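Local coordinates for capsular polysaccharide biosynthesis protein (Burkholderia pseudomallei, PDB 4BQO) that binds coenzyme A and probably takes part in making capsular polysaccharide, at residues A[8-13]-A[33-38]; A[190-195]-A[248-253]. The protein carries 1 engineered substitution. All blocks are in the same frame, centred on the assembly; numbering follows the deposited sequence. Where two conformers were deposited one is given.

Interaction 1. Residues A[8-13]-A[33-38]; sequences YSVYGS and WELVEM. With COA (coenzyme A), chain C.
Y8 meets L35 through two different turns about CA-CB. Y8 CG stands between its backbone N and carbonyl carbon (chi1 84°), and L35 CG lies anti to its backbone N (chi1 175°). The two side chains project from the same face of the sheet. L35 CD1 sits over one face of the Y8 ring, 4.0 Å from the ring centroid and offset toward the rim, a CH-pi contact. W33 packs against the base of Y8, with its CE3 3.8 Å from Y8 CB. The backbones pair as parallel strands. Y8 N donates to E34 O at 3.0 Å, and V36 N donates to Y8 O at 2.8 Å. In one of its two conformers, S9 OG donates to V36 O at 2.7 Å. Further along, two waters bridge the backbones. Water 1 accepts from V10 N and M38 N, and water 2 donates to V10 O and M38 O. M38 is bent at its last torsion (chi3 67°), which brings CE to within 3.7 Å of Y11 CD1. S13, two residues past the strand end, touches coenzyme A through CB, 3.5 Å from C3P. Its OG caps Q15 N and also bonds Q66 OE1. Helices 15-24 and 27-32 connect the two strands in a beta-alpha-beta crossover. Strand 6-11 lies between edge strand 33-35 and strand 62-65, an order consistent with a Rossmann-like sheet. Helix 15-24 packs on Y8, V10 and L35, and its N24 binds Y8 OH. Helix 46-56 covers S9, Y11, V36 and M38 on the other face.

Interaction 2. Residues A[190-195]-A[248-253]; sequences CRQKRL and CFDFSE
F251 and R194 meet across the two loops. R194 CB stands over the centre of the F251 ring, 3.9 Å from the centroid, in a CH-pi contact. The R194 chain then bends at chi3 (-64°). This carries the guanidinium back to the ring, where F251 CE1 lies over its centre, 3.5 Å from R194 CZ. The two planes are 46° apart, so the groups are not stacked flat. The opposite face of F251 is covered by CB of F249. C190 O lies in the ring plane at the edge of both phenylalanines, 3.6 Å from F249 CD2.

One direct backbone hydrogen bond joins the loops. D250 N donates to R191 O at 2.8 Å, nearly straight at 167°. D250 is the second residue of a type I turn, F249 to S252. Water 3 adds a bridge, accepting from R191 NH1 and donating to C248 O at 2.6 Å.

Further out, R191 is anchored by salt bridges to E157 and D154 of helix 153-168. Y103 OH is hydrogen-bonded to C190 O, K193 O and L195 N, its one proton shared between the two carbonyls, and probably helps fix this loop. The contact joins the loop after helix 183-189 to the loop before strand 260-262. It relies on R194 lying over F251 by its CH2 and guanidinium face, with the single backbone bond as the one direct polar link.

Overall arrangement
Interaction 1 is a buried contact at the edge strand of the parallel sheet, while interaction 2 lies at the surface and joins two irregular loops. Their centres are 32 Å apart, and their nearest atoms are about 13 Å apart, so they do not touch. They share no secondary-structure element and follow one another along the chain. Backbone pairing dominates in 8-13 with 33-38, and side-chain packing of arginine on aromatic rings in 190-195 with 248-253. Interaction 1 reaches coenzyme A directly at S13. Interaction 2 lies away from the known binding sites, with the side chain of C190 about 14 Å from the bound coenzyme A.

Interaction 1. Residues A[8-13]-A[33-38]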
ATOM      1  N   TYR A   8      -9.503  18.192 -13.223  1.00 27.15           N
ATOM      2  CA  TYR A   8      -9.360  16.764 -12.962  1.00 22.98           C
ATOM      3  C   TYR A   8      -9.625  16.491 -11.494  1.00 21.92           C
ATOM      4  O   TYR A   8      -9.558  17.399 -10.667  1.00 22.73           O
ATOM      5  CB  TYR A   8      -7.944  16.240 -13.351  1.00 25.13           C
ATOM      6  CG  TYR A   8      -6.840  16.403 -12.327  1.00 24.02           C
ATOM      7  CD1 TYR A   8      -6.337  17.662 -11.992  1.00 22.65           C
ATOM      8  CD2 TYR A   8      -6.269  15.285 -11.708  1.00 23.61           C
ATOM      9  CE1 TYR A   8      -5.323  17.815 -11.050  1.00 23.02           C
ATOM     10  CE2 TYR A   8      -5.238  15.427 -10.779  1.00 25.57           C
ATOM     11  CZ  TYR A   8      -4.762  16.679 -10.452  1.00 24.95           C
ATOM     12  OH  TYR A   8      -3.757  16.831  -9.517  1.00 26.13           O
ATOM     13  N   SER A   9      -9.962  15.243 -11.234  1.00 18.92           N
ATOM     14  CA  SER A   9     -10.075  14.725  -9.862  0.53 25.23           C
ATOM     15  C   SER A   9      -9.277  13.438  -9.763  1.00 24.16           C
ATOM     16  O   SER A   9      -9.105  12.741 -10.776  1.00 22.73           O
ATOM     17  CB  SER A   9     -11.525  14.410  -9.502  0.53 24.91           C
ATOM     18  OG  SER A   9     -12.318  15.579  -9.423  0.53 23.36           O
ATOM     19  N   VAL A  10      -8.841  13.097  -8.552  1.00 22.28           N
ATOM     20  CA  VAL A  10      -8.226  11.759  -8.350  1.00 21.36           C
ATOM     21  C   VAL A  10      -9.028  11.038  -7.269  1.00 22.87           C
ATOM     22  O   VAL A  10      -9.107  11.548  -6.131  1.00 27.63           O
ATOM     23  CB  VAL A  10      -6.731  11.820  -7.957  1.00 21.62           C
ATOM     24  CG1 VAL A  10      -6.084  10.453  -8.112  1.00 21.34           C
ATOM     25  CG2 VAL A  10      -5.961  12.856  -8.781  1.00 20.69           C
ATOM     26  N   TYR A  11      -9.586   9.875  -7.581  1.00 18.91           N
ATOM     27  CA  TYR A  11     -10.458   9.152  -6.670  1.00 20.91           C
ATOM     28  C   TYR A  11      -9.917   7.747  -6.418  1.00 25.08           C
ATOM     29  O   TYR A  11      -9.535   7.037  -7.351  1.00 24.71           O
ATOM     30  CB  TYR A  11     -11.877   9.047  -7.235  1.00 25.12           C
ATOM     31  CG  TYR A  11     -12.813   8.231  -6.378  1.00 22.73           C
ATOM     32  CD1 TYR A  11     -13.255   8.713  -5.123  1.00 22.11           C
ATOM     33  CD2 TYR A  11     -13.238   6.978  -6.788  1.00 21.33           C
ATOM     34  CE1 TYR A  11     -14.108   7.940  -4.334  1.00 22.93           C
ATOM     35  CE2 TYR A  11     -14.098   6.211  -6.011  1.00 25.59           C
ATOM     36  CZ  TYR A  11     -14.534   6.708  -4.792  1.00 26.04           C
ATOM     37  OH  TYR A  11     -15.390   5.949  -4.053  1.00 28.81           O
ATOM     38  N   GLY A  12      -9.874   7.338  -5.158  1.00 22.67           N
ATOM     39  CA  GLY A  12      -9.462   5.960  -4.858  1.00 23.00           C
ATOM     40  C   GLY A  12      -9.083   5.832  -3.398  1.00 21.37           C
ATOM     41  O   GLY A  12      -9.739   6.401  -2.538  1.00 23.21           O
ATOM     42  N   SER A  13      -7.992   5.120  -3.137  1.00 21.41           N
ATOM     43  CA  SER A  13      -7.537   4.873  -1.753  1.00 21.46           C
ATOM     44  C   SER A  13      -6.843   6.109  -1.212  1.00 19.99           C
ATOM     45  O   SER A  13      -6.804   7.160  -1.865  1.00 19.72           O
ATOM     46  CB  SER A  13      -6.552   3.699  -1.797  1.00 17.82           C
ATOM     47  OG  SER A  13      -5.313   4.098  -2.361  1.00 20.08           O
ATOM     48  N   TRP A  33      -3.671  22.156 -15.339  1.00 24.72           N
ATOM     49  CA  TRP A  33      -4.721  21.404 -14.656  1.00 23.97           C
ATOM     50  C   TRP A  33      -5.082  21.976 -13.280  1.00 23.54           C
ATOM     51  O   TRP A  33      -4.212  22.389 -12.511  1.00 24.96           O
ATOM     52  CB  TRP A  33      -4.253  19.966 -14.411  1.00 21.05           C
ATOM     53  CG  TRP A  33      -4.074  19.160 -15.681  1.00 19.95           C
ATOM     54  CD1 TRP A  33      -2.922  19.001 -16.377  1.00 23.83           C
ATOM     55  CD2 TRP A  33      -5.084  18.459 -16.380  1.00 21.87           C
ATOM     56  NE1 TRP A  33      -3.145  18.222 -17.481  1.00 22.22           N
ATOM     57  CE2 TRP A  33      -4.465  17.868 -17.513  1.00 23.32           C
ATOM     58  CE3 TRP A  33      -6.461  18.260 -16.181  1.00 25.94           C
ATOM     59  CZ2 TRP A  33      -5.177  17.096 -18.434  1.00 23.68           C
ATOM     60  CZ3 TRP A  33      -7.169  17.481 -17.100  1.00 33.26           C
ATOM     61  CH2 TRP A  33      -6.518  16.906 -18.221  1.00 24.93           C
ATOM     62  N   GLU A  34      -6.377  22.003 -13.013  1.00 23.53           N
ATOM     63  CA  GLU A  34      -6.902  22.398 -11.707  1.00 23.11           C
ATOM     64  C   GLU A  34      -7.551  21.177 -11.057  1.00 19.92           C
ATOM     65  O   GLU A  34      -8.419  20.546 -11.644  1.00 22.32           O
ATOM     66  CB  GLU A  34      -7.953  23.516 -11.853  1.00 25.13           C
ATOM     67  CG  GLU A  34      -8.436  24.044 -10.513  1.00 35.11           C
ATOM     68  CD  GLU A  34      -9.497  25.112 -10.662  1.00 53.42           C
ATOM     69  OE1 GLU A  34      -9.248  26.084 -11.410  1.00 45.09           O
ATOM     70  OE2 GLU A  34     -10.576  24.971 -10.042  1.00 47.88           O
ATOM     71  N   LEU A  35      -7.113  20.866  -9.828  1.00 23.52           N
ATOM     72  CA  LEU A  35      -7.688  19.743  -9.099  1.00 21.99           C
ATOM     73  C   LEU A  35      -9.008  20.136  -8.468  1.00 25.83           C
ATOM     74  O   LEU A  35      -9.091  21.180  -7.807  1.00 27.33           O
ATOM     75  CB  LEU A  35      -6.722  19.312  -7.983  1.00 24.86           C
ATOM     76  CG  LEU A  35      -7.192  18.212  -7.031  1.00 25.19           C
ATOM     77  CD1 LEU A  35      -7.379  16.870  -7.730  1.00 22.05           C
ATOM     78  CD2 LEU A  35      -6.245  18.064  -5.849  1.00 25.59           C
ATOM     79  N   VAL A  36     -10.022  19.321  -8.693  1.00 25.57           N
ATOM     80  CA  VAL A  36     -11.253  19.413  -7.920  1.00 29.09           C
ATOM     81  C   VAL A  36     -11.175  18.187  -7.015  1.00 28.43           C
ATOM     82  O   VAL A  36     -11.275  17.054  -7.484  1.00 30.11           O
ATOM     83  CB  VAL A  36     -12.510  19.379  -8.800  1.00 31.53           C
ATOM     84  CG1 VAL A  36     -13.757  19.674  -7.965  1.00 31.37           C
ATOM     85  CG2 VAL A  36     -12.380  20.374  -9.948  1.00 32.18           C
ATOM     86  N   GLU A  37     -10.982  18.420  -5.717  1.00 30.83           N
ATOM     87  CA  GLU A  37     -10.736  17.309  -4.770  1.00 26.46           C
ATOM     88  C   GLU A  37     -11.923  16.401  -4.560  1.00 32.33           C
ATOM     89  O   GLU A  37     -13.051  16.863  -4.362  1.00 34.39           O
ATOM     90  CB  GLU A  37     -10.270  17.846  -3.410  1.00 29.82           C
ATOM     91  CG  GLU A  37      -8.943  18.582  -3.458  1.00 31.58           C
ATOM     92  CD  GLU A  37      -8.750  19.559  -2.308  1.00 57.86           C
ATOM     93  OE1 GLU A  37      -8.828  19.137  -1.133  1.00 58.17           O
ATOM     94  OE2 GLU A  37      -8.500  20.754  -2.581  1.00 68.35           O
ATOM     95  N   MET A  38     -11.664  15.096  -4.585  1.00 24.81           N
ATOM     96  CA  MET A  38     -12.675  14.099  -4.186  1.00 24.95           C
ATOM     97  C   MET A  38     -12.187  13.322  -2.973  1.00 29.30           C
ATOM     98  O   MET A  38     -11.022  12.909  -2.921  1.00 29.31           O
ATOM     99  CB  MET A  38     -12.979  13.110  -5.314  1.00 31.40           C
ATOM    100  CG  MET A  38     -13.927  13.673  -6.358  1.00 32.07           C
ATOM    101  SD  MET A  38     -14.372  12.557  -7.705  1.00 35.83           S
ATOM    102  CE  MET A  38     -15.320  11.291  -6.863  1.00 29.33           C
TER
HETATM  103  N1A COA C1312      -2.005  -8.318  -2.853  0.50 31.18           N
HETATM  104  C2A COA C1312      -2.601  -8.847  -1.763  0.50 29.86           C
HETATM  105  N3A COA C1312      -3.703  -8.314  -1.199  0.50 34.85           N
HETATM  106  C4A COA C1312      -4.278  -7.199  -1.727  0.50 30.91           C
HETATM  107  C5A COA C1312      -3.682  -6.573  -2.918  0.50 32.27           C
HETATM  108  C6A COA C1312      -2.477  -7.207  -3.479  0.50 26.19           C
HETATM  109  N6A COA C1312      -1.871  -6.684  -4.575  0.50 22.56           N
HETATM  110  N7A COA C1312      -4.438  -5.500  -3.224  0.50 34.14           N
HETATM  111  C8A COA C1312      -5.438  -5.439  -2.312  0.50 30.86           C
HETATM  112  N9A COA C1312      -5.336  -6.446  -1.421  0.50 34.88           N
HETATM  113  C1B COA C1312      -6.255  -6.694  -0.290  0.50 38.41           C
HETATM  114  C2B COA C1312      -6.939  -5.393   0.090  0.50 41.65           C
HETATM  115  O2B COA C1312      -6.212  -4.703   1.120  0.50 34.40           O
HETATM  116  C3B COA C1312      -8.317  -5.859   0.514  0.50 45.85           C
HETATM  117  O3B COA C1312      -8.246  -6.312   1.859  0.50 52.30           O
HETATM  118  P3B COA C1312      -9.542  -6.327   2.813  0.50 50.79           P
HETATM  119  O7A COA C1312      -9.716  -4.865   3.170  0.50 39.97           O
HETATM  120  O8A COA C1312     -10.638  -6.888   1.942  0.50 47.74           O
HETATM  121  O9A COA C1312      -9.144  -7.225   3.961  0.50 43.10           O
HETATM  122  C4B COA C1312      -8.580  -7.068  -0.367  0.50 44.27           C
HETATM  123  O4B COA C1312      -7.293  -7.598  -0.701  0.50 46.90           O
HETATM  124  C5B COA C1312      -9.359  -6.734  -1.643  0.50 42.27           C
HETATM  125  O5B COA C1312      -9.131  -5.387  -2.065  0.50 43.15           O
HETATM  126  P1A COA C1312      -9.098  -4.977  -3.626  0.50 47.51           P
HETATM  127  O1A COA C1312      -8.326  -3.686  -3.768  0.50 40.24           O
HETATM  128  O2A COA C1312      -8.590  -6.176  -4.388  0.50 43.02           O
HETATM  129  O3A COA C1312     -10.656  -4.713  -4.042  0.50 53.18           O
HETATM  130  P2A COA C1312     -11.682  -3.653  -3.350  0.50 57.73           P
HETATM  131  O4A COA C1312     -12.192  -2.638  -4.353  0.50 23.65           O
HETATM  132  O5A COA C1312     -12.729  -4.422  -2.559  0.50 36.25           O
HETATM  133  O6A COA C1312     -10.719  -2.863  -2.315  0.50 50.53           O
HETATM  134  CBP COA C1312      -9.476  -0.921  -1.516  0.50 44.81           C
HETATM  135  CCP COA C1312     -10.686  -1.432  -2.288  0.50 49.87           C
HETATM  136  CDP COA C1312      -8.260  -1.797  -1.783  0.50 28.48           C
HETATM  137  CEP COA C1312      -9.208   0.518  -1.938  0.50 36.19           C
HETATM  138  CAP COA C1312      -9.772  -0.958  -0.019  0.50 52.65           C
HETATM  139  OAP COA C1312     -10.832  -1.884   0.225  0.50 48.29           O
HETATM  140  C9P COA C1312      -8.557  -1.406   0.743  0.50 65.50           C
HETATM  141  O9P COA C1312      -8.193  -2.572   0.687  0.50 62.88           O
HETATM  142  N8P COA C1312      -7.920  -0.482   1.465  0.50 68.88           N
HETATM  143  C7P COA C1312      -8.081  -0.377   2.907  0.50 62.89           C
HETATM  144  C6P COA C1312      -6.885   0.293   3.577  0.50 50.60           C
HETATM  145  C5P COA C1312      -7.009   1.803   3.505  0.50 47.36           C
HETATM  146  O5P COA C1312      -7.810   2.381   4.233  0.50 44.13           O
HETATM  147  N4P COA C1312      -6.207   2.437   2.633  0.50 43.88           N
HETATM  148  C3P COA C1312      -6.706   3.400   1.659  0.50 18.16           C
HETATM  149  C2P COA C1312      -8.229   3.351   1.637  0.50 23.50           C
HETATM  150  S1P COA C1312      -8.998   2.270   0.407  0.50 24.58           S
HETATM  151  O   HOH W   1      -9.056  14.301  -5.697  1.00 25.29           O
HETATM  152  O   HOH W   2      -9.703  10.436  -3.577  1.00 28.79           O

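Interaction 2. Residues A[190-195]-A[248-253]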
ATOM      1  N   CYS A 190      12.872  -2.989  -6.627  1.00 19.76           N
ATOM      2  CA  CYS A 190      12.535  -3.089  -5.182  1.00 19.43           C
ATOM      3  C   CYS A 190      13.737  -3.400  -4.295  1.00 21.65           C
ATOM      4  O   CYS A 190      13.771  -2.967  -3.147  1.00 21.67           O
ATOM      5  CB  CYS A 190      11.415  -4.085  -4.919  1.00 21.61           C
ATOM      6  SG  CYS A 190      11.737  -5.818  -5.340  1.00 24.92           S
ATOM      7  N   ARG A 191      14.728  -4.131  -4.818  1.00 18.66           N
ATOM      8  CA  ARG A 191      15.919  -4.459  -4.001  1.00 20.02           C
ATOM      9  C   ARG A 191      16.980  -3.367  -3.935  1.00 19.25           C
ATOM     10  O   ARG A 191      17.813  -3.354  -3.029  1.00 23.83           O
ATOM     11  CB  ARG A 191      16.541  -5.791  -4.444  1.00 26.54           C
ATOM     12  CG  ARG A 191      15.511  -6.903  -4.498  1.00 28.27           C
ATOM     13  CD  ARG A 191      15.896  -8.184  -3.795  1.00 34.84           C
ATOM     14  NE  ARG A 191      14.991  -9.250  -4.214  1.00 34.33           N
ATOM     15  CZ  ARG A 191      15.358 -10.514  -4.429  1.00 29.25           C
ATOM     16  NH1 ARG A 191      16.623 -10.860  -4.259  1.00 36.63           N
ATOM     17  NH2 ARG A 191      14.470 -11.414  -4.834  1.00 35.41           N
ATOM     18  N   GLN A 192      16.922  -2.397  -4.860  1.00 21.15           N
ATOM     19  CA  GLN A 192      17.865  -1.304  -4.934  1.00 22.93           C
ATOM     20  C   GLN A 192      17.349  -0.029  -4.262  1.00 22.17           C
ATOM     21  O   GLN A 192      18.136   0.795  -3.802  1.00 25.96           O
ATOM     22  CB  GLN A 192      18.258  -1.019  -6.395  1.00 26.64           C
ATOM     23  CG  GLN A 192      19.030  -2.161  -7.079  1.00 26.78           C
ATOM     24  CD  GLN A 192      18.137  -3.315  -7.518  1.00 28.27           C
ATOM     25  OE1 GLN A 192      17.081  -3.106  -8.121  1.00 34.72           O
ATOM     26  NE2 GLN A 192      18.539  -4.538  -7.188  1.00 33.21           N
ATOM     27  N   LYS A 193      16.027   0.117  -4.219  1.00 21.19           N
ATOM     28  CA  LYS A 193      15.415   1.359  -3.772  1.00 22.48           C
ATOM     29  C   LYS A 193      14.220   0.999  -2.921  1.00 18.10           C
ATOM     30  O   LYS A 193      13.474   0.130  -3.268  1.00 18.66           O
ATOM     31  CB  LYS A 193      14.917   2.212  -4.950  1.00 26.67           C
ATOM     32  CG  LYS A 193      16.011   2.741  -5.879  1.00 37.57           C
ATOM     33  CD  LYS A 193      15.427   3.252  -7.196  1.00 47.73           C
ATOM     34  CE  LYS A 193      16.256   4.394  -7.777  1.00 54.65           C
ATOM     35  NZ  LYS A 193      17.641   4.032  -8.182  1.00 58.46           N
ATOM     36  N   ARG A 194      14.034   1.726  -1.815  1.00 17.79           N
ATOM     37  CA  ARG A 194      12.880   1.485  -0.953  1.00 18.85           C
ATOM     38  C   ARG A 194      11.627   2.068  -1.576  1.00 17.30           C
ATOM     39  O   ARG A 194      11.488   3.298  -1.655  1.00 18.86           O
ATOM     40  CB  ARG A 194      13.144   2.095   0.421  1.00 16.41           C
ATOM     41  CG  ARG A 194      12.142   1.626   1.474  1.00 15.79           C
ATOM     42  CD  ARG A 194      12.342   2.469   2.752  1.00 17.06           C
ATOM     43  NE  ARG A 194      13.649   2.310   3.398  1.00 20.66           N
ATOM     44  CZ  ARG A 194      13.950   1.382   4.305  1.00 17.37           C
ATOM     45  NH1 ARG A 194      13.072   0.451   4.656  1.00 17.18           N
ATOM     46  NH2 ARG A 194      15.158   1.371   4.883  1.00 20.25           N
ATOM     47  N   LEU A 195      10.747   1.199  -2.033  1.00 16.76           N
ATOM     48  CA  LEU A 195       9.570   1.651  -2.784  1.00 15.59           C
ATOM     49  C   LEU A 195       8.303   1.738  -1.936  1.00 16.21           C
ATOM     50  O   LEU A 195       7.307   2.326  -2.357  1.00 16.26           O
ATOM     51  CB  LEU A 195       9.329   0.720  -4.006  1.00 18.39           C
ATOM     52  CG  LEU A 195      10.492   0.755  -5.015  1.00 18.30           C
ATOM     53  CD1 LEU A 195      10.128  -0.130  -6.192  1.00 18.21           C
ATOM     54  CD2 LEU A 195      10.785   2.171  -5.462  1.00 18.61           C
ATOM     55  N   CYS A 248      19.280  -8.323   1.850  1.00 20.24           N
ATOM     56  CA  CYS A 248      18.961  -8.489   0.400  1.00 19.20           C
ATOM     57  C   CYS A 248      18.760  -7.144  -0.298  1.00 25.29           C
ATOM     58  O   CYS A 248      18.731  -7.075  -1.547  1.00 25.77           O
ATOM     59  CB  CYS A 248      17.677  -9.293   0.198  1.00 20.66           C
ATOM     60  SG  CYS A 248      17.779 -10.969   0.838  1.00 29.03           S
ATOM     61  N   PHE A 249      18.650  -6.082   0.491  1.00 18.93           N
ATOM     62  CA  PHE A 249      18.274  -4.754  -0.032  1.00 20.59           C
ATOM     63  C   PHE A 249      19.427  -3.782   0.050  1.00 22.60           C
ATOM     64  O   PHE A 249      20.094  -3.731   1.057  1.00 24.05           O
ATOM     65  CB  PHE A 249      17.025  -4.263   0.758  1.00 17.02           C
ATOM     66  CG  PHE A 249      15.845  -5.179   0.601  1.00 17.55           C
ATOM     67  CD1 PHE A 249      15.640  -6.291   1.454  1.00 17.44           C
ATOM     68  CD2 PHE A 249      14.930  -4.980  -0.422  1.00 17.13           C
ATOM     69  CE1 PHE A 249      14.552  -7.160   1.247  1.00 17.90           C
ATOM     70  CE2 PHE A 249      13.877  -5.828  -0.630  1.00 18.83           C
ATOM     71  CZ  PHE A 249      13.658  -6.934   0.204  1.00 15.96           C
ATOM     72  N   ASP A 250      19.656  -2.979  -1.001  1.00 22.20           N
ATOM     73  CA  ASP A 250      20.839  -2.112  -1.030  1.00 26.03           C
ATOM     74  C   ASP A 250      20.850  -1.006   0.009  1.00 30.00           C
ATOM     75  O   ASP A 250      21.905  -0.580   0.444  1.00 29.09           O
ATOM     76  CB  ASP A 250      21.026  -1.468  -2.409  1.00 29.47           C
ATOM     77  CG  ASP A 250      21.297  -2.475  -3.506  1.00 35.74           C
ATOM     78  OD1 ASP A 250      21.549  -3.661  -3.204  1.00 40.79           O
ATOM     79  OD2 ASP A 250      21.257  -2.070  -4.697  1.00 41.63           O
ATOM     80  N   PHE A 251      19.671  -0.559   0.420  1.00 25.26           N
ATOM     81  CA  PHE A 251      19.517   0.582   1.329  1.00 24.76           C
ATOM     82  C   PHE A 251      19.640   0.255   2.817  1.00 28.93           C
ATOM     83  O   PHE A 251      19.530   1.150   3.654  1.00 34.61           O
ATOM     84  CB  PHE A 251      18.166   1.262   1.045  1.00 28.03           C
ATOM     85  CG  PHE A 251      17.000   0.301   1.025  1.00 23.70           C
ATOM     86  CD1 PHE A 251      16.457  -0.194   2.207  1.00 20.45           C
ATOM     87  CD2 PHE A 251      16.467  -0.124  -0.171  1.00 20.16           C
ATOM     88  CE1 PHE A 251      15.369  -1.081   2.201  1.00 20.67           C
ATOM     89  CE2 PHE A 251      15.390  -1.005  -0.201  1.00 20.89           C
ATOM     90  CZ  PHE A 251      14.835  -1.485   0.984  1.00 18.81           C
ATOM     91  N   SER A 252      19.880  -1.010   3.137  1.00 25.78           N
ATOM     92  CA  SER A 252      19.991  -1.507   4.513  0.60 29.82           C
ATOM     93  C   SER A 252      21.285  -1.070   5.211  1.00 36.21           C
ATOM     94  O   SER A 252      22.321  -0.958   4.564  1.00 32.74           O
ATOM     95  CB  SER A 252      19.868  -3.041   4.533  0.60 23.10           C
ATOM     96  OG  SER A 252      21.030  -3.677   4.010  0.60 27.69           O
ATOM     97  N   GLU A 253      21.215  -0.882   6.532  1.00 43.60           N
ATOM     98  CA  GLU A 253      22.341  -0.390   7.338  0.50 48.36           C
ATOM     99  C   GLU A 253      22.961  -1.462   8.244  1.00 57.99           C
ATOM    100  O   GLU A 253      22.505  -2.610   8.271  1.00 58.07           O
ATOM    101  CB  GLU A 253      21.933   0.849   8.155  0.50 53.05           C
ATOM    102  CG  GLU A 253      20.433   1.024   8.373  0.50 49.29           C
ATOM    103  CD  GLU A 253      19.737   1.625   7.167  0.50 48.96           C
ATOM    104  OE1 GLU A 253      20.232   2.655   6.653  0.50 58.09           O
ATOM    105  OE2 GLU A 253      18.702   1.074   6.731  0.50 28.23           O
TER
HETATM  106  O   HOH W   3      19.103  -8.938  -3.293  1.00 35.48           O